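Lmo2445 protein (Listeria monocytogenes EGD-e, PDB 5HZL) is of unknown function but is a secreted, calcium-binding leucine-rich-repeat protein of the internalin type. Local coordinates at residues A[12-17]-A[72-77]; A[24-29]-A[66-71]; A[159-164]-A[182-187]; A[225-230]-A[259-264]. All coordinates share one frame; numbering follows the deposited sequence.

Contact 1: residues A[12-17]-A[72-77]; sequences DTVPLP and LNNEVF
Val-14 meets Asn-74 where an extended part of the N-terminal internalin cap region runs along the loop after helix 66-70. Backbone joins them: Val-14 N donates to Asn-74 O at 3.0 Å. Thr-13 CB comes to 3.3 Å from that same Asn-74 O, so the carbonyl is flanked by carbon as well as gripped by an amide. The carboxylate of Glu-75 provides the second meeting point. Its chain is kinked at chi2 (-60°), and this bend brings the carboxylate toward residues 12-17, where Glu-75 OE2 lies 2.7 Å from Val-14 O and beside Val-14 CB. Leu-16 approaches from the opposite direction and gives one methyl to each oxygen: CD2 is 3.6 Å from Glu-75 OE2, and CD1 is 3.6 Å from Glu-75 OE1. In the next shell Leu-51 of helix 48-51 touches both Leu-16 and Glu-75, while the amide of Asn-73 bonds to Asp-95 O and ties the 3-10 turn to a following loop. Asn-74 ND2 is held by Ala-23 O, and at 3.9 Å Val-14 CG2 rests against this nitrogen.

Contact 2: residues A[24-29]-A[66-71]; sequences FPVEAI and GEDLSV. With CA (calcium ion), chain B.
The helical cap at the N-terminal end of the leucine-rich repeats, a calcium-binding element, meets helix 66-70 where Val-71 sets its two methyls against Phe-24 and Val-26. With chi1 at 153°, Val-71 CG1 stands anti to the backbone N and reaches 3.5 Å from Phe-24 CB, in the plane of the phenyl ring at its edge; the CD of Pro-25 borders the same methyl. The other branch, Val-71 CG2, lies 3.7 Å from Val-26 CG2. Val-26 turns its remaining methyl to Asp-68, crossing it at about a right angle, with CG1 3.9 Å from Asp-68 OD1, while Asp-68 OD2 accepts a hydrogen bond from Thr-65 N. Deeper in, Ile-29 extends its CD1 toward the helix backbone, 3.3 Å from Asp-68 O, and skirts Leu-69, with Ile-29 CD1 4.4 Å from Leu-69 CD2. Pro-25 centres an inverse gamma turn that redirects the chain into helix 27-36. Val-26 occupies the N-cap position, and the extended side chain of Glu-27 sets OE2 2.6 Å from the calcium ion, which Glu-31 also binds. The segments meet by van der Waals contact, largely between methyls, which is consistent with a fit of shape rather than of polar groups; the calcium ion, bound by Glu-27 but by no residue of 66-71, does not bridge them.

Contact 3: residues A[159-164]-A[182-187]; sequences GYIAED and LISIPE. With CA (calcium ion), chain D.
Ile-161 and Leu-182 cross at about a right angle in the apolar centre, where Ile-161 CG2 lies 3.8 Å from Leu-182 CD2. In the longer branch of Ile-161, a chi1 of 64° tucks CG1 over the backbone, from where CD1 reaches to 3.8 Å from Pro-186 CD. Phe-200 closes on Leu-182 and Pro-186, and Ile-138 on Ile-161. Moving outward, the backbones pair as a short parallel bridge, Gly-159 with Leu-182. Ile-183 N donates to Gly-159 O at 3.0 Å. A second bond comes from a side chain: Ser-184 OG, anti to its own amide nitrogen, donates to Ile-161 O at 2.8 Å and lies in that carbonyl's plane. The ring of Tyr-160 passes obliquely beside this hydroxyl, which also has a weak hydrogen bond with Gln-227 OE1. At the polar edge Glu-163 and Glu-187 run alongside each other with both carboxylates at the same end, their planes 34° apart. Glu-163 OE1 is 2.5 Å and Glu-187 OE2 2.6 Å from one calcium ion, whose charge would offset the repulsion expected between two such close acids. Asp-230 adds a further acid beside Glu-187 OE1. The two segments occur 23 residues apart, as equivalent stretches of adjoining turns; such stacking of one turn on the next is characteristic of solenoid folds such as the leucine-rich repeat, here with a calcium ion bound jointly by both turns at the edge.

Contact 4: residues A[225-230]-A[259-264]; sequences IYQALD and GSYMYT
Tyr-226 lays one face of its ring under the carbonyl of Ser-260, whose O stands 4.0 Å above the plane and over the ring centre. The opposite face belongs to the preceding residue, with Ile-225 CG2 offset toward the rim. Between these two neighbours, the phenol reaches along residues 260-263 until Tyr-226 OH donates a weak hydrogen bond, 2.6 Å long, to the carbonyl O of selenomethionine Met-262. The same hydroxyl sits at the edge of another aromatic, in the ring plane, 3.6 Å from Tyr-263 CD1. Tyr-261 runs past Tyr-226 in the opposite sense and presents its own edge to the base of that side chain, Tyr-261 CD1 being 3.9 Å from Tyr-226 CB. Both segments fall in the C-terminal domain, whose family belongs to the E-set group. Here helix 223-227 follows strand 219-221, and that strand pairs antiparallel with strand 262-264, so the helix continues past the start of the partner strand and Tyr-226 lies against residues 260-263. Ile-225 extends CD1 to 4.3 Å from Tyr-263 CG; both residues also rest on Ile-279 of strand 273-281. Toward the repeats Gln-227 lies beside Tyr-261. Its chain is extended, placing the amide at about 65° to the Tyr-261 ring, with NE2 at a packing distance of 3.8 Å from Tyr-261 OH, while OE1 accepts a hydrogen bond from Ile-185 N. The Tyr-261 ring also meets that of Tyr-257, their planes about 25° apart, and its side chain touches Glu-163, a calcium ligand.

How the contacts relate
The four contacts fall into two touching pairs at opposite sides of the chain's centre. Contacts 1 and 2, with centres 12 Å apart, join the N-terminal cap region to neighbouring residues 66-77; Phe-24 of contact 2 packs on Glu-75 and Phe-77 of contact 1. Contact 1 is at the surface and relies on one backbone bond, whereas the partly buried contact 2 is apolar. Contact 3, the buried one, combines a repeat-to-repeat core with calcium. It adjoins the partly buried, aromatic contact 4 through Gln-227 and the neighbouring acids Glu-187 and Asp-230, where repeats meet C-terminal domain. Calcium is shared across contact 3 but bound on one side in contact 2.

Contact 1: residues A[12-17]-A[72-77]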
loop_
_atom_site.group_PDB
_atom_site.type_symbol
_atom_site.label_atom_id
_atom_site.label_comp_id
_atom_site.label_asym_id
_atom_site.label_seq_id
_atom_site.Cartn_x
_atom_site.Cartn_y
_atom_site.Cartn_z
ATOM N N ASP A 12 -23.277 -0.981 17.893
ATOM C CA ASP A 12 -23.991 -1.862 16.912
ATOM C C ASP A 12 -24.641 -0.976 15.801
ATOM O O ASP A 12 -23.907 -0.203 15.173
ATOM C CB ASP A 12 -24.972 -2.795 17.661
ATOM C CG ASP A 12 -25.530 -3.919 16.785
ATOM O OD1 ASP A 12 -25.051 -4.124 15.649
ATOM O OD2 ASP A 12 -26.448 -4.620 17.256
ATOM N N THR A 13 -25.963 -1.055 15.563
ATOM C CA THR A 13 -26.616 -0.245 14.498
ATOM C C THR A 13 -27.549 0.842 15.069
ATOM O O THR A 13 -27.676 0.985 16.279
ATOM C CB THR A 13 -27.423 -1.127 13.489
ATOM O OG1 THR A 13 -28.630 -1.609 14.082
ATOM C CG2 THR A 13 -26.595 -2.301 12.979
ATOM N N VAL A 14 -28.163 1.611 14.171
ATOM C CA VAL A 14 -29.118 2.677 14.491
ATOM C C VAL A 14 -30.452 2.137 13.990
ATOM O O VAL A 14 -30.578 1.863 12.806
ATOM C CB VAL A 14 -28.743 4.027 13.820
ATOM C CG1 VAL A 14 -29.904 5.018 13.815
ATOM C CG2 VAL A 14 -27.524 4.629 14.498
ATOM N N PRO A 15 -31.461 2.006 14.874
ATOM C CA PRO A 15 -32.726 1.417 14.412
ATOM C C PRO A 15 -33.463 2.208 13.338
ATOM O O PRO A 15 -33.556 3.425 13.435
ATOM C CB PRO A 15 -33.568 1.322 15.696
ATOM C CG PRO A 15 -32.639 1.603 16.835
ATOM C CD PRO A 15 -31.567 2.479 16.268
ATOM N N LEU A 16 -33.963 1.494 12.327
ATOM C CA LEU A 16 -34.718 2.061 11.201
ATOM C C LEU A 16 -36.219 1.667 11.295
ATOM O O LEU A 16 -36.536 0.613 11.846
ATOM C CB LEU A 16 -34.135 1.563 9.876
ATOM C CG LEU A 16 -32.668 1.898 9.561
ATOM C CD1 LEU A 16 -32.259 1.262 8.237
ATOM C CD2 LEU A 16 -32.418 3.400 9.526
ATOM N N PRO A 17 -37.138 2.453 10.731
ATOM C CA PRO A 17 -36.837 3.684 9.980
ATOM C C PRO A 17 -36.302 4.838 10.818
ATOM O O PRO A 17 -36.564 4.931 12.025
ATOM C CB PRO A 17 -38.191 4.063 9.359
ATOM C CG PRO A 17 -39.030 2.838 9.454
ATOM C CD PRO A 17 -38.568 2.127 10.679
ATOM N N LEU A 72 -20.590 4.530 8.592
ATOM C CA LEU A 72 -21.256 3.559 7.704
ATOM C C LEU A 72 -21.660 2.277 8.456
ATOM O O LEU A 72 -22.674 1.639 8.113
ATOM C CB LEU A 72 -20.385 3.221 6.493
ATOM C CG LEU A 72 -20.136 4.360 5.495
ATOM C CD1 LEU A 72 -19.108 3.965 4.442
ATOM C CD2 LEU A 72 -21.426 4.818 4.823
ATOM N N ASN A 73 -20.878 1.914 9.477
ATOM C CA ASN A 73 -21.193 0.756 10.320
ATOM C C ASN A 73 -22.474 0.894 11.161
ATOM O O ASN A 73 -22.876 -0.060 11.832
ATOM C CB ASN A 73 -19.998 0.383 11.190
ATOM C CG ASN A 73 -18.879 -0.232 10.383
ATOM O OD1 ASN A 73 -19.132 -1.033 9.488
ATOM N ND2 ASN A 73 -17.639 0.104 10.713
ATOM N N ASN A 74 -23.106 2.068 11.127
ATOM C CA ASN A 74 -24.379 2.268 11.823
ATOM C C ASN A 74 -25.498 1.526 11.130
ATOM O O ASN A 74 -26.576 1.452 11.668
ATOM C CB ASN A 74 -24.773 3.745 11.929
ATOM C CG ASN A 74 -23.888 4.526 12.886
ATOM O OD1 ASN A 74 -22.989 3.976 13.528
ATOM N ND2 ASN A 74 -24.146 5.825 12.989
ATOM N N GLU A 75 -25.254 1.010 9.931
ATOM C CA GLU A 75 -26.265 0.254 9.207
ATOM C C GLU A 75 -25.610 -0.856 8.392
ATOM O O GLU A 75 -24.396 -1.042 8.430
ATOM C CB GLU A 75 -27.075 1.174 8.278
ATOM C CG GLU A 75 -27.761 2.363 8.945
ATOM C CD GLU A 75 -28.769 1.982 10.021
ATOM O OE1 GLU A 75 -29.207 0.805 10.115
ATOM O OE2 GLU A 75 -29.129 2.896 10.779
ATOM N N VAL A 76 -26.437 -1.594 7.668
ATOM C CA VAL A 76 -25.996 -2.682 6.819
ATOM C C VAL A 76 -26.547 -2.451 5.410
ATOM O O VAL A 76 -27.768 -2.426 5.223
ATOM C CB VAL A 76 -26.520 -4.041 7.350
ATOM C CG1 VAL A 76 -26.162 -5.174 6.392
ATOM C CG2 VAL A 76 -25.985 -4.315 8.749
ATOM N N PHE A 77 -25.650 -2.272 4.436
ATOM C CA PHE A 77 -26.027 -2.085 3.038
ATOM C C PHE A 77 -25.894 -3.491 2.478
ATOM O O PHE A 77 -24.908 -3.811 1.837
ATOM C CB PHE A 77 -25.068 -1.123 2.355
ATOM C CG PHE A 77 -25.028 0.250 2.964
ATOM C CD1 PHE A 77 -24.243 0.507 4.086
ATOM C CD2 PHE A 77 -25.743 1.308 2.388
ATOM C CE1 PHE A 77 -24.195 1.786 4.640
ATOM C CE2 PHE A 77 -25.697 2.586 2.936
ATOM C CZ PHE A 77 -24.924 2.827 4.064
#

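Contact 2: residues A[24-29]-A[66-71]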
loop_
_atom_site.group_PDB
_atom_site.type_symbol
_atom_site.label_atom_id
_atom_site.label_comp_id
_atom_site.label_asym_id
_atom_site.label_seq_id
_atom_site.Cartn_x
_atom_site.Cartn_y
_atom_site.Cartn_z
ATOM N N PHE A 24 -26.518 8.405 9.748
ATOM C CA PHE A 24 -25.142 8.722 9.383
ATOM C C PHE A 24 -24.892 10.201 9.669
ATOM O O PHE A 24 -25.085 11.023 8.796
ATOM C CB PHE A 24 -24.935 8.394 7.902
ATOM C CG PHE A 24 -25.463 7.035 7.495
ATOM C CD1 PHE A 24 -24.775 5.873 7.817
ATOM C CD2 PHE A 24 -26.649 6.924 6.774
ATOM C CE1 PHE A 24 -25.258 4.628 7.441
ATOM C CE2 PHE A 24 -27.136 5.678 6.381
ATOM C CZ PHE A 24 -26.435 4.527 6.716
ATOM N N PRO A 25 -24.470 10.542 10.904
ATOM C CA PRO A 25 -24.266 11.940 11.284
ATOM C C PRO A 25 -22.961 12.642 10.859
ATOM O O PRO A 25 -22.251 13.202 11.688
ATOM C CB PRO A 25 -24.461 11.912 12.816
ATOM C CG PRO A 25 -24.096 10.551 13.217
ATOM C CD PRO A 25 -24.399 9.645 12.071
ATOM N N VAL A 26 -22.682 12.621 9.563
ATOM C CA VAL A 26 -21.537 13.279 8.965
ATOM C C VAL A 26 -22.161 13.911 7.730
ATOM O O VAL A 26 -22.618 13.180 6.836
ATOM C CB VAL A 26 -20.424 12.290 8.573
ATOM C CG1 VAL A 26 -19.325 12.994 7.791
ATOM C CG2 VAL A 26 -19.848 11.605 9.801
ATOM N N GLU A 27 -22.195 15.248 7.693
ATOM C CA GLU A 27 -22.800 16.012 6.577
ATOM C C GLU A 27 -22.591 15.395 5.178
ATOM O O GLU A 27 -23.559 14.984 4.514
ATOM C CB GLU A 27 -22.302 17.471 6.588
ATOM C CG GLU A 27 -22.891 18.348 5.482
ATOM C CD GLU A 27 -22.363 19.780 5.488
ATOM O OE1 GLU A 27 -21.642 20.192 6.435
ATOM O OE2 GLU A 27 -22.688 20.499 4.520
ATOM N N ALA A 28 -21.320 15.323 4.773
ATOM C CA ALA A 28 -20.917 14.799 3.472
ATOM C C ALA A 28 -21.468 13.416 3.141
ATOM O O ALA A 28 -21.926 13.187 2.021
ATOM C CB ALA A 28 -19.406 14.773 3.389
ATOM N N ILE A 29 -21.418 12.509 4.111
ATOM C CA ILE A 29 -21.886 11.144 3.915
ATOM C C ILE A 29 -23.404 11.108 3.790
ATOM O O ILE A 29 -23.928 10.448 2.898
ATOM C CB ILE A 29 -21.347 10.195 5.012
ATOM C CG1 ILE A 29 -19.811 10.100 4.878
ATOM C CG2 ILE A 29 -21.980 8.808 4.908
ATOM C CD1 ILE A 29 -19.097 9.249 5.910
ATOM N N GLY A 66 -11.040 8.565 8.200
ATOM C CA GLY A 66 -11.432 7.215 8.647
ATOM C C GLY A 66 -12.607 7.302 9.619
ATOM O O GLY A 66 -13.564 6.544 9.494
ATOM N N GLU A 67 -12.515 8.221 10.589
ATOM C CA GLU A 67 -13.591 8.492 11.563
ATOM C C GLU A 67 -14.923 8.750 10.881
ATOM O O GLU A 67 -15.941 8.201 11.276
ATOM C CB GLU A 67 -13.269 9.752 12.379
ATOM C CG GLU A 67 -12.422 9.591 13.629
ATOM C CD GLU A 67 -13.233 9.078 14.818
ATOM O OE1 GLU A 67 -12.866 9.394 15.975
ATOM O OE2 GLU A 67 -14.260 8.398 14.613
ATOM N N ASP A 68 -14.912 9.622 9.878
ATOM C CA ASP A 68 -16.126 9.945 9.131
ATOM C C ASP A 68 -16.720 8.666 8.573
ATOM O O ASP A 68 -17.873 8.376 8.805
ATOM C CB ASP A 68 -15.844 10.930 7.978
ATOM C CG ASP A 68 -15.431 12.331 8.454
ATOM O OD1 ASP A 68 -15.875 12.748 9.544
ATOM O OD2 ASP A 68 -14.690 13.029 7.708
ATOM N N LEU A 69 -15.903 7.894 7.864
ATOM C CA LEU A 69 -16.358 6.633 7.263
ATOM C C LEU A 69 -16.863 5.572 8.229
ATOM O O LEU A 69 -17.690 4.755 7.848
ATOM C CB LEU A 69 -15.252 6.003 6.404
ATOM C CG LEU A 69 -14.872 6.703 5.106
ATOM C CD1 LEU A 69 -13.646 6.046 4.499
ATOM C CD2 LEU A 69 -16.028 6.695 4.118
ATOM N N SER A 70 -16.374 5.573 9.458
ATOM C CA SER A 70 -16.792 4.563 10.436
ATOM C C SER A 70 -18.298 4.610 10.704
ATOM O O SER A 70 -18.905 3.624 11.119
ATOM C CB SER A 70 -15.976 4.667 11.727
ATOM O OG SER A 70 -16.133 5.923 12.333
ATOM N N VAL A 71 -18.880 5.772 10.442
ATOM C CA VAL A 71 -20.324 5.985 10.565
ATOM C C VAL A 71 -21.159 5.008 9.707
ATOM O O VAL A 71 -22.297 4.693 10.076
ATOM C CB VAL A 71 -20.649 7.470 10.273
ATOM C CG1 VAL A 71 -22.043 7.681 9.747
ATOM C CG2 VAL A 71 -20.387 8.317 11.516
HETATM CA CA CA B . -23.121 20.260 1.983
#

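Contact 3: residues A[159-164]-A[182-187]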
loop_
_atom_site.group_PDB
_atom_site.type_symbol
_atom_site.label_atom_id
_atom_site.label_comp_id
_atom_site.label_asym_id
_atom_site.label_seq_id
_atom_site.Cartn_x
_atom_site.Cartn_y
_atom_site.Cartn_z
ATOM N N GLY A 159 10.033 -0.338 3.517
ATOM C CA GLY A 159 10.775 -1.276 4.332
ATOM C C GLY A 159 10.880 -2.668 3.777
ATOM O O GLY A 159 10.783 -2.885 2.572
ATOM N N TYR A 160 11.089 -3.603 4.691
ATOM C CA TYR A 160 11.239 -5.000 4.375
ATOM C C TYR A 160 9.917 -5.766 4.421
ATOM O O TYR A 160 9.094 -5.515 5.289
ATOM C CB TYR A 160 12.208 -5.624 5.406
ATOM C CG TYR A 160 12.472 -7.106 5.220
ATOM C CD1 TYR A 160 13.512 -7.554 4.406
ATOM C CD2 TYR A 160 11.686 -8.055 5.856
ATOM C CE1 TYR A 160 13.753 -8.906 4.222
ATOM C CE2 TYR A 160 11.920 -9.409 5.682
ATOM C CZ TYR A 160 12.951 -9.827 4.865
ATOM O OH TYR A 160 13.170 -11.166 4.706
ATOM N N ILE A 161 9.729 -6.691 3.479
ATOM C CA ILE A 161 8.553 -7.568 3.472
ATOM C C ILE A 161 9.024 -9.005 3.293
ATOM O O ILE A 161 9.953 -9.278 2.530
ATOM C CB ILE A 161 7.465 -7.198 2.455
ATOM C CG1 ILE A 161 7.939 -7.303 1.011
ATOM C CG2 ILE A 161 6.973 -5.788 2.739
ATOM C CD1 ILE A 161 6.812 -6.993 0.049
ATOM N N ALA A 162 8.365 -9.907 4.009
ATOM C CA ALA A 162 8.713 -11.311 4.002
ATOM C C ALA A 162 8.549 -11.991 2.645
ATOM O O ALA A 162 7.724 -11.592 1.831
ATOM C CB ALA A 162 7.907 -12.040 5.066
ATOM N N GLU A 163 9.372 -13.012 2.418
ATOM C CA GLU A 163 9.322 -13.794 1.195
ATOM C C GLU A 163 7.963 -14.477 1.064
ATOM O O GLU A 163 7.436 -14.575 -0.035
ATOM C CB GLU A 163 10.456 -14.855 1.132
ATOM C CG GLU A 163 11.879 -14.292 1.031
ATOM C CD GLU A 163 12.979 -15.357 0.827
ATOM O OE1 GLU A 163 14.150 -14.975 0.580
ATOM O OE2 GLU A 163 12.707 -16.583 0.893
ATOM N N ASP A 164 7.398 -14.902 2.194
ATOM C CA ASP A 164 6.108 -15.634 2.226
ATOM C C ASP A 164 4.765 -14.857 2.351
ATOM O O ASP A 164 3.705 -15.496 2.453
ATOM C CB ASP A 164 6.171 -16.809 3.249
ATOM C CG ASP A 164 6.457 -16.368 4.695
ATOM O OD1 ASP A 164 6.469 -15.160 4.996
ATOM O OD2 ASP A 164 6.671 -17.261 5.544
ATOM N N LEU A 182 10.134 -0.345 -1.203
ATOM C CA LEU A 182 10.506 -1.624 -0.606
ATOM C C LEU A 182 11.989 -1.956 -0.834
ATOM O O LEU A 182 12.538 -1.637 -1.885
ATOM C CB LEU A 182 9.619 -2.719 -1.202
ATOM C CG LEU A 182 8.128 -2.560 -0.896
ATOM C CD1 LEU A 182 7.282 -3.516 -1.722
ATOM C CD2 LEU A 182 7.909 -2.737 0.601
ATOM N N ILE A 183 12.618 -2.594 0.160
ATOM C CA ILE A 183 14.031 -2.983 0.087
ATOM C C ILE A 183 14.163 -4.494 -0.014
ATOM O O ILE A 183 15.247 -5.054 0.124
ATOM C CB ILE A 183 14.813 -2.510 1.337
ATOM C CG1 ILE A 183 14.377 -3.266 2.609
ATOM C CG2 ILE A 183 14.641 -1.010 1.501
ATOM C CD1 ILE A 183 15.229 -2.994 3.822
ATOM N N SER A 184 13.046 -5.137 -0.287
ATOM C CA SER A 184 12.973 -6.567 -0.330
ATOM C C SER A 184 11.922 -6.969 -1.350
ATOM O O SER A 184 11.096 -6.143 -1.744
ATOM C CB SER A 184 12.559 -6.996 1.074
ATOM O OG SER A 184 12.274 -8.373 1.174
ATOM N N ILE A 185 11.949 -8.234 -1.759
ATOM C CA ILE A 185 11.009 -8.754 -2.724
ATOM C C ILE A 185 10.133 -9.858 -2.115
ATOM O O ILE A 185 10.644 -10.718 -1.382
ATOM C CB ILE A 185 11.755 -9.371 -3.937
ATOM C CG1 ILE A 185 12.667 -8.334 -4.601
ATOM C CG2 ILE A 185 10.781 -9.950 -4.976
ATOM C CD1 ILE A 185 13.428 -8.855 -5.813
ATOM N N PRO A 186 8.809 -9.835 -2.404
ATOM C CA PRO A 186 7.939 -10.928 -1.960
ATOM C C PRO A 186 8.178 -12.083 -2.950
ATOM O O PRO A 186 7.415 -12.276 -3.889
ATOM C CB PRO A 186 6.537 -10.339 -2.084
ATOM C CG PRO A 186 6.653 -9.300 -3.133
ATOM C CD PRO A 186 8.043 -8.760 -3.059
ATOM N N GLU A 187 9.255 -12.829 -2.729
ATOM C CA GLU A 187 9.641 -13.919 -3.627
ATOM C C GLU A 187 8.639 -15.023 -3.902
ATOM O O GLU A 187 8.375 -15.325 -5.061
ATOM C CB GLU A 187 10.947 -14.574 -3.174
ATOM C CG GLU A 187 12.154 -13.675 -3.317
ATOM C CD GLU A 187 13.454 -14.410 -3.083
ATOM O OE1 GLU A 187 14.470 -13.962 -3.651
ATOM O OE2 GLU A 187 13.465 -15.443 -2.361
HETATM CA CA CA D . 15.505 -16.333 -1.099
#

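Contact 4: residues A[225-230]-A[259-264]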
loop_
_atom_site.group_PDB
_atom_site.type_symbol
_atom_site.label_atom_id
_atom_site.label_comp_id
_atom_site.label_asym_id
_atom_site.label_seq_id
_atom_site.Cartn_x
_atom_site.Cartn_y
_atom_site.Cartn_z
ATOM N N ILE A 225 19.062 -6.398 -3.525
ATOM C CA ILE A 225 20.252 -6.645 -4.347
ATOM C C ILE A 225 20.495 -8.136 -4.595
ATOM O O ILE A 225 20.773 -8.557 -5.717
ATOM C CB ILE A 225 21.517 -6.013 -3.710
ATOM C CG1 ILE A 225 21.409 -4.485 -3.741
ATOM C CG2 ILE A 225 22.783 -6.422 -4.462
ATOM C CD1 ILE A 225 22.525 -3.766 -3.011
ATOM N N TYR A 226 20.364 -8.927 -3.546
ATOM C CA TYR A 226 20.608 -10.350 -3.639
ATOM C C TYR A 226 19.412 -11.136 -4.171
ATOM O O TYR A 226 19.583 -12.042 -4.971
ATOM C CB TYR A 226 21.057 -10.851 -2.273
ATOM C CG TYR A 226 22.283 -10.123 -1.767
ATOM C CD1 TYR A 226 22.165 -8.913 -1.092
ATOM C CD2 TYR A 226 23.561 -10.646 -1.958
ATOM C CE1 TYR A 226 23.282 -8.245 -0.626
ATOM C CE2 TYR A 226 24.688 -9.988 -1.486
ATOM C CZ TYR A 226 24.543 -8.788 -0.823
ATOM O OH TYR A 226 25.641 -8.116 -0.345
ATOM N N GLN A 227 18.212 -10.790 -3.726
ATOM C CA GLN A 227 16.981 -11.462 -4.167
ATOM C C GLN A 227 16.740 -11.303 -5.670
ATOM O O GLN A 227 16.191 -12.199 -6.307
ATOM C CB GLN A 227 15.795 -10.927 -3.381
ATOM C CG GLN A 227 15.867 -11.268 -1.902
ATOM C CD GLN A 227 14.770 -10.620 -1.075
ATOM O OE1 GLN A 227 14.347 -9.489 -1.324
ATOM N NE2 GLN A 227 14.319 -11.332 -0.068
ATOM N N ALA A 228 17.168 -10.176 -6.233
ATOM C CA ALA A 228 17.019 -9.915 -7.667
ATOM C C ALA A 228 17.574 -11.062 -8.514
ATOM O O ALA A 228 17.043 -11.357 -9.586
ATOM C CB ALA A 228 17.712 -8.610 -8.043
ATOM N N LEU A 229 18.625 -11.714 -8.008
ATOM C CA LEU A 229 19.279 -12.844 -8.684
ATOM C C LEU A 229 18.365 -14.039 -8.918
ATOM O O LEU A 229 18.618 -14.827 -9.817
ATOM C CB LEU A 229 20.548 -13.256 -7.938
ATOM C CG LEU A 229 21.599 -12.142 -7.877
ATOM C CD1 LEU A 229 22.782 -12.561 -7.020
ATOM C CD2 LEU A 229 22.048 -11.719 -9.271
ATOM N N ASP A 230 17.307 -14.170 -8.121
ATOM C CA ASP A 230 16.332 -15.255 -8.291
ATOM C C ASP A 230 15.364 -14.963 -9.456
ATOM O O ASP A 230 14.432 -15.736 -9.701
ATOM C CB ASP A 230 15.552 -15.483 -6.986
ATOM C CG ASP A 230 16.445 -15.934 -5.833
ATOM O OD1 ASP A 230 17.624 -16.268 -6.060
ATOM O OD2 ASP A 230 15.963 -15.973 -4.689
ATOM N N GLY A 259 24.720 -15.969 2.300
ATOM C CA GLY A 259 24.246 -16.043 3.704
ATOM C C GLY A 259 23.814 -14.774 4.431
ATOM O O GLY A 259 23.296 -14.869 5.556
ATOM N N SER A 260 24.032 -13.596 3.830
ATOM C CA SER A 260 23.607 -12.316 4.454
ATOM C C SER A 260 23.145 -11.316 3.402
ATOM O O SER A 260 23.468 -11.452 2.211
ATOM C CB SER A 260 24.742 -11.665 5.259
ATOM O OG SER A 260 25.738 -11.109 4.414
ATOM N N TYR A 261 22.403 -10.304 3.843
ATOM C CA TYR A 261 21.939 -9.267 2.917
ATOM C C TYR A 261 22.707 -7.969 3.114
ATOM O O TYR A 261 22.254 -6.914 2.687
ATOM C CB TYR A 261 20.431 -9.030 3.014
ATOM C CG TYR A 261 19.559 -10.212 2.651
ATOM C CD1 TYR A 261 19.639 -10.808 1.399
ATOM C CD2 TYR A 261 18.594 -10.681 3.525
ATOM C CE1 TYR A 261 18.823 -11.881 1.047
ATOM C CE2 TYR A 261 17.760 -11.753 3.181
ATOM C CZ TYR A 261 17.874 -12.353 1.937
ATOM O OH TYR A 261 17.036 -13.414 1.613
HETATM N N MSE A 262 23.877 -8.044 3.743
HETATM C CA MSE A 262 24.680 -6.844 3.954
HETATM C C MSE A 262 25.534 -6.601 2.745
HETATM O O MSE A 262 26.098 -7.526 2.193
HETATM C CB MSE A 262 25.583 -6.946 5.168
HETATM C CG MSE A 262 24.793 -7.247 6.443
HETATM SE SE MSE A 262 23.445 -5.887 6.941
HETATM C CE MSE A 262 24.637 -4.365 7.323
ATOM N N TYR A 263 25.609 -5.345 2.313
ATOM C CA TYR A 263 26.426 -4.946 1.165
ATOM C C TYR A 263 27.381 -3.858 1.660
ATOM O O TYR A 263 26.959 -2.885 2.292
ATOM C CB TYR A 263 25.565 -4.451 -0.001
ATOM C CG TYR A 263 26.386 -4.149 -1.219
ATOM C CD1 TYR A 263 26.780 -5.166 -2.080
ATOM C CD2 TYR A 263 26.790 -2.858 -1.516
ATOM C CE1 TYR A 263 27.562 -4.902 -3.206
ATOM C CE2 TYR A 263 27.567 -2.585 -2.644
ATOM C CZ TYR A 263 27.952 -3.609 -3.484
ATOM O OH TYR A 263 28.715 -3.337 -4.598
ATOM N N THR A 264 28.668 -4.043 1.394
ATOM C CA THR A 264 29.693 -3.095 1.811
ATOM C C THR A 264 29.978 -2.126 0.683
ATOM O O THR A 264 30.123 -2.557 -0.459
ATOM C CB THR A 264 30.993 -3.843 2.166
ATOM O OG1 THR A 264 30.725 -4.761 3.222
ATOM C CG2 THR A 264 32.095 -2.887 2.623
#